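Local coordinates for Mlr3007 protein (Mesorhizobium loti, PDB 3QQM) that probably transfers amino groups between branched-chain amino acids and 2-oxoglutarate as a pyridoxal-phosphate-dependent class-IV aminotransferase, at residues L206-S211 with I216-V221. Residues are numbered along the deposited sequence; the frame is centred on the assembly and turned at random.
With EDO (1,2-ethanediol), chain V.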
ATOM      1  N   LEU A 206      12.036 -11.307  -6.643  1.00 20.91           N
ATOM      2  CA  LEU A 206      11.536  -9.994  -6.393  1.00 19.85           C
ATOM      3  C   LEU A 206      10.039 -10.030  -6.343  1.00 19.10           C
ATOM      4  O   LEU A 206       9.406 -10.790  -7.086  1.00 19.41           O
ATOM      5  CB  LEU A 206      12.009  -9.070  -7.515  1.00 20.14           C
ATOM      6  CG  LEU A 206      11.600  -7.608  -7.440  1.00 20.08           C
ATOM      7  CD1 LEU A 206      12.088  -6.968  -6.152  1.00 19.75           C
ATOM      8  CD2 LEU A 206      12.141  -6.867  -8.649  1.00 20.96           C
ATOM      9  N   PHE A 207       9.475  -9.229  -5.441  1.00 17.85           N
ATOM     10  CA  PHE A 207       8.048  -9.128  -5.275  1.00 17.25           C
ATOM     11  C   PHE A 207       7.650  -7.714  -4.934  1.00 16.20           C
ATOM     12  O   PHE A 207       8.461  -6.920  -4.472  1.00 15.83           O
ATOM     13  CB  PHE A 207       7.555  -9.967  -4.071  1.00 17.07           C
ATOM     14  CG  PHE A 207       7.973 -11.407  -4.096  1.00 17.58           C
ATOM     15  CD1 PHE A 207       9.161 -11.796  -3.552  1.00 18.00           C
ATOM     16  CD2 PHE A 207       7.126 -12.386  -4.604  1.00 18.96           C
ATOM     17  CE1 PHE A 207       9.530 -13.126  -3.556  1.00 19.49           C
ATOM     18  CE2 PHE A 207       7.485 -13.722  -4.617  1.00 18.68           C
ATOM     19  CZ  PHE A 207       8.677 -14.093  -4.094  1.00 20.26           C
ATOM     20  N   VAL A 208       6.380  -7.412  -5.154  1.00 15.60           N
ATOM     21  CA  VAL A 208       5.780  -6.161  -4.697  1.00 14.59           C
ATOM     22  C   VAL A 208       4.543  -6.673  -4.003  1.00 14.38           C
ATOM     23  O   VAL A 208       4.059  -7.754  -4.330  1.00 14.18           O
ATOM     24  CB  VAL A 208       5.463  -5.138  -5.802  1.00 14.73           C
ATOM     25  CG1 VAL A 208       6.775  -4.504  -6.325  1.00 14.10           C
ATOM     26  CG2 VAL A 208       4.624  -5.751  -6.929  1.00 14.14           C
ATOM     27  N   GLY A 209       4.053  -5.971  -3.004  1.00 14.10           N
ATOM     28  CA  GLY A 209       2.847  -6.453  -2.336  1.00 14.18           C
ATOM     29  C   GLY A 209       2.105  -5.443  -1.520  1.00 13.88           C
ATOM     30  O   GLY A 209       2.607  -4.334  -1.270  1.00 13.94           O
ATOM     31  N   ASN A 210       0.868  -5.804  -1.178  1.00 13.67           N
ATOM     32  CA  ASN A 210       0.020  -4.999  -0.332  1.00 13.21           C
ATOM     33  C   ASN A 210      -0.919  -5.920   0.429  1.00 13.35           C
ATOM     34  O   ASN A 210      -0.942  -7.128   0.194  1.00 12.97           O
ATOM     35  CB  ASN A 210      -0.727  -3.904  -1.097  1.00 13.21           C
ATOM     36  CG  ASN A 210      -1.608  -4.434  -2.210  1.00 13.49           C
ATOM     37  OD1 ASN A 210      -2.178  -5.516  -2.131  1.00 14.15           O
ATOM     38  ND2 ASN A 210      -1.770  -3.627  -3.228  1.00 13.22           N
ATOM     39  N   SER A 211      -1.650  -5.354   1.381  1.00 13.04           N
ATOM     40  CA  SER A 211      -2.544  -6.158   2.203  1.00 13.18           C
ATOM     41  C   SER A 211      -3.649  -6.812   1.369  1.00 13.33           C
ATOM     42  O   SER A 211      -4.048  -7.924   1.632  1.00 13.06           O
ATOM     43  CB  SER A 211      -3.176  -5.318   3.312  1.00 12.67           C
ATOM     44  OG  SER A 211      -3.862  -6.166   4.212  1.00 13.11           O
ATOM     45  N   ILE A 216       3.254 -10.384  -4.753  1.00 17.33           N
ATOM     46  CA  ILE A 216       3.100 -10.533  -6.165  1.00 17.75           C
ATOM     47  C   ILE A 216       4.490 -10.684  -6.781  1.00 18.68           C
ATOM     48  O   ILE A 216       5.326  -9.786  -6.666  1.00 18.22           O
ATOM     49  CB  ILE A 216       2.425  -9.316  -6.769  1.00 17.56           C
ATOM     50  CG1 ILE A 216       1.085  -9.025  -6.064  1.00 16.95           C
ATOM     51  CG2 ILE A 216       2.213  -9.516  -8.279  1.00 17.31           C
ATOM     52  CD1 ILE A 216       0.515  -7.666  -6.403  1.00 15.74           C
ATOM     53  N   PRO A 217       4.757 -11.836  -7.413  1.00 19.70           N
ATOM     54  CA  PRO A 217       6.047 -12.012  -8.066  1.00 20.44           C
ATOM     55  C   PRO A 217       6.234 -10.913  -9.081  1.00 20.40           C
ATOM     56  O   PRO A 217       5.293 -10.578  -9.771  1.00 19.83           O
ATOM     57  CB  PRO A 217       5.910 -13.375  -8.773  1.00 21.10           C
ATOM     58  CG  PRO A 217       4.842 -14.066  -8.052  1.00 21.47           C
ATOM     59  CD  PRO A 217       3.891 -13.004  -7.588  1.00 20.33           C
ATOM     60  N   ALA A 218       7.438 -10.368  -9.187  1.00 20.95           N
ATOM     61  CA  ALA A 218       7.657  -9.270 -10.114  1.00 21.60           C
ATOM     62  C   ALA A 218       8.989  -9.366 -10.832  1.00 22.90           C
ATOM     63  O   ALA A 218       9.900 -10.096 -10.405  1.00 23.15           O
ATOM     64  CB  ALA A 218       7.541  -7.956  -9.386  1.00 20.71           C
ATOM     65  N   LYS A 219       9.102  -8.630 -11.929  1.00 24.06           N
ATOM     66  CA  LYS A 219      10.313  -8.656 -12.710  1.00 25.87           C
ATOM     67  C   LYS A 219      10.650  -7.237 -13.086  1.00 26.33           C
ATOM     68  O   LYS A 219       9.804  -6.475 -13.532  1.00 26.03           O
ATOM     69  CB  LYS A 219      10.128  -9.522 -13.941  1.00 27.00           C
ATOM     70  CG  LYS A 219      11.419 -10.007 -14.545  1.00 29.28           C
ATOM     71  CD  LYS A 219      11.163 -10.958 -15.747  1.00 31.83           C
ATOM     72  CE  LYS A 219      10.765 -10.196 -17.021  1.00 33.25           C
ATOM     73  NZ  LYS A 219      11.926  -9.432 -17.604  1.00 33.20           N
ATOM     74  N   LEU A 220      11.908  -6.904 -12.918  1.00 27.55           N
ATOM     75  CA  LEU A 220      12.399  -5.563 -13.155  1.00 28.37           C
ATOM     76  C   LEU A 220      12.769  -5.367 -14.603  1.00 29.74           C
ATOM     77  O   LEU A 220      13.261  -6.281 -15.245  1.00 30.71           O
ATOM     78  CB  LEU A 220      13.627  -5.347 -12.293  1.00 28.36           C
ATOM     79  CG  LEU A 220      13.910  -3.924 -11.884  1.00 28.68           C
ATOM     80  CD1 LEU A 220      12.778  -3.467 -10.972  1.00 28.32           C
ATOM     81  CD2 LEU A 220      15.249  -3.838 -11.181  1.00 28.98           C
ATOM     82  N   VAL A 221      12.463  -4.190 -15.131  1.00 30.53           N
ATOM     83  CA  VAL A 221      12.776  -3.855 -16.506  1.00 31.94           C
ATOM     84  C   VAL A 221      13.279  -2.428 -16.625  1.00 32.21           C
ATOM     85  O   VAL A 221      13.153  -1.594 -15.693  1.00 31.48           O
ATOM     86  CB  VAL A 221      11.571  -3.982 -17.401  1.00 32.51           C
ATOM     87  CG1 VAL A 221      11.924  -3.502 -18.810  1.00 33.74           C
ATOM     88  CG2 VAL A 221      11.085  -5.419 -17.416  1.00 33.34           C
ATOM     89  OXT VAL A 221      13.808  -2.087 -17.696  1.00 33.21           O
TER
HETATM   90  C1  EDO V 303      10.149 -13.147  -9.845  1.00 46.70           C
HETATM   91  O1  EDO V 303      11.445 -12.583  -9.603  1.00 45.80           O
HETATM   92  C2  EDO V 303       9.895 -14.330  -8.908  1.00 46.96           C
HETATM   93  O2  EDO V 303       9.726 -13.898  -7.545  1.00 46.35           O
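Val208 and Ile216 form the hydrogen-bonded pair of this antiparallel hairpin. Val208 N donates to Ile216 O at 3.0 Å, in the carbonyl plane, and Ile216 N returns a bond to Val208 O at 2.8 Å. One residue on, the non-hydrogen-bonded pair Phe207 and Pro217 brings the strands within 4.5 Å, CA to CA, and Phe207 CA sends a CH...O contact to Ile216 O, which thus receives two donors. The next bond is skewed: Ala218 N reaches Leu206 O at 2.9 Å from 39° above the carbonyl plane, in keeping with strand segments that run at 126° to each other and begin to part here. A 1,2-ethanediol, probably from the crystallisation liquor, spans the widening gap, accepting from Leu206 N, donating to Leu206 O and weakly to Ala218 O. Its O2 also lies over one face of the Phe207 ring, offset toward the rim.

The Phe207 ring has CG beside its own backbone N (chi1 -54°), which brings CD2 to 3.6 Å from Pro217 CA, with CE2 near the proline CG. On the other side of the sheet, Val208 CG2 packs on Ile216 CB and reaches Ala218 CB at 4.4 Å; Leu101 lies against both Val208 and Ala218. Farther along, Leu206 CD2 meets Leu220 CD1 at 4.2 Å, both leucines resting on Leu200 of helix 197-200.

Strand 156-160 bonds to the far edge of 205-210 and strand 99-103 to that of 214-220, so the hairpin lies inside a mixed sheet. At its turn end, Ser211 N bonds a phosphate oxygen of the pyridoxal-phosphate lysine at position 118, placing this C-terminal beta hairpin beside the cofactor site of a class-IV aminotransferase.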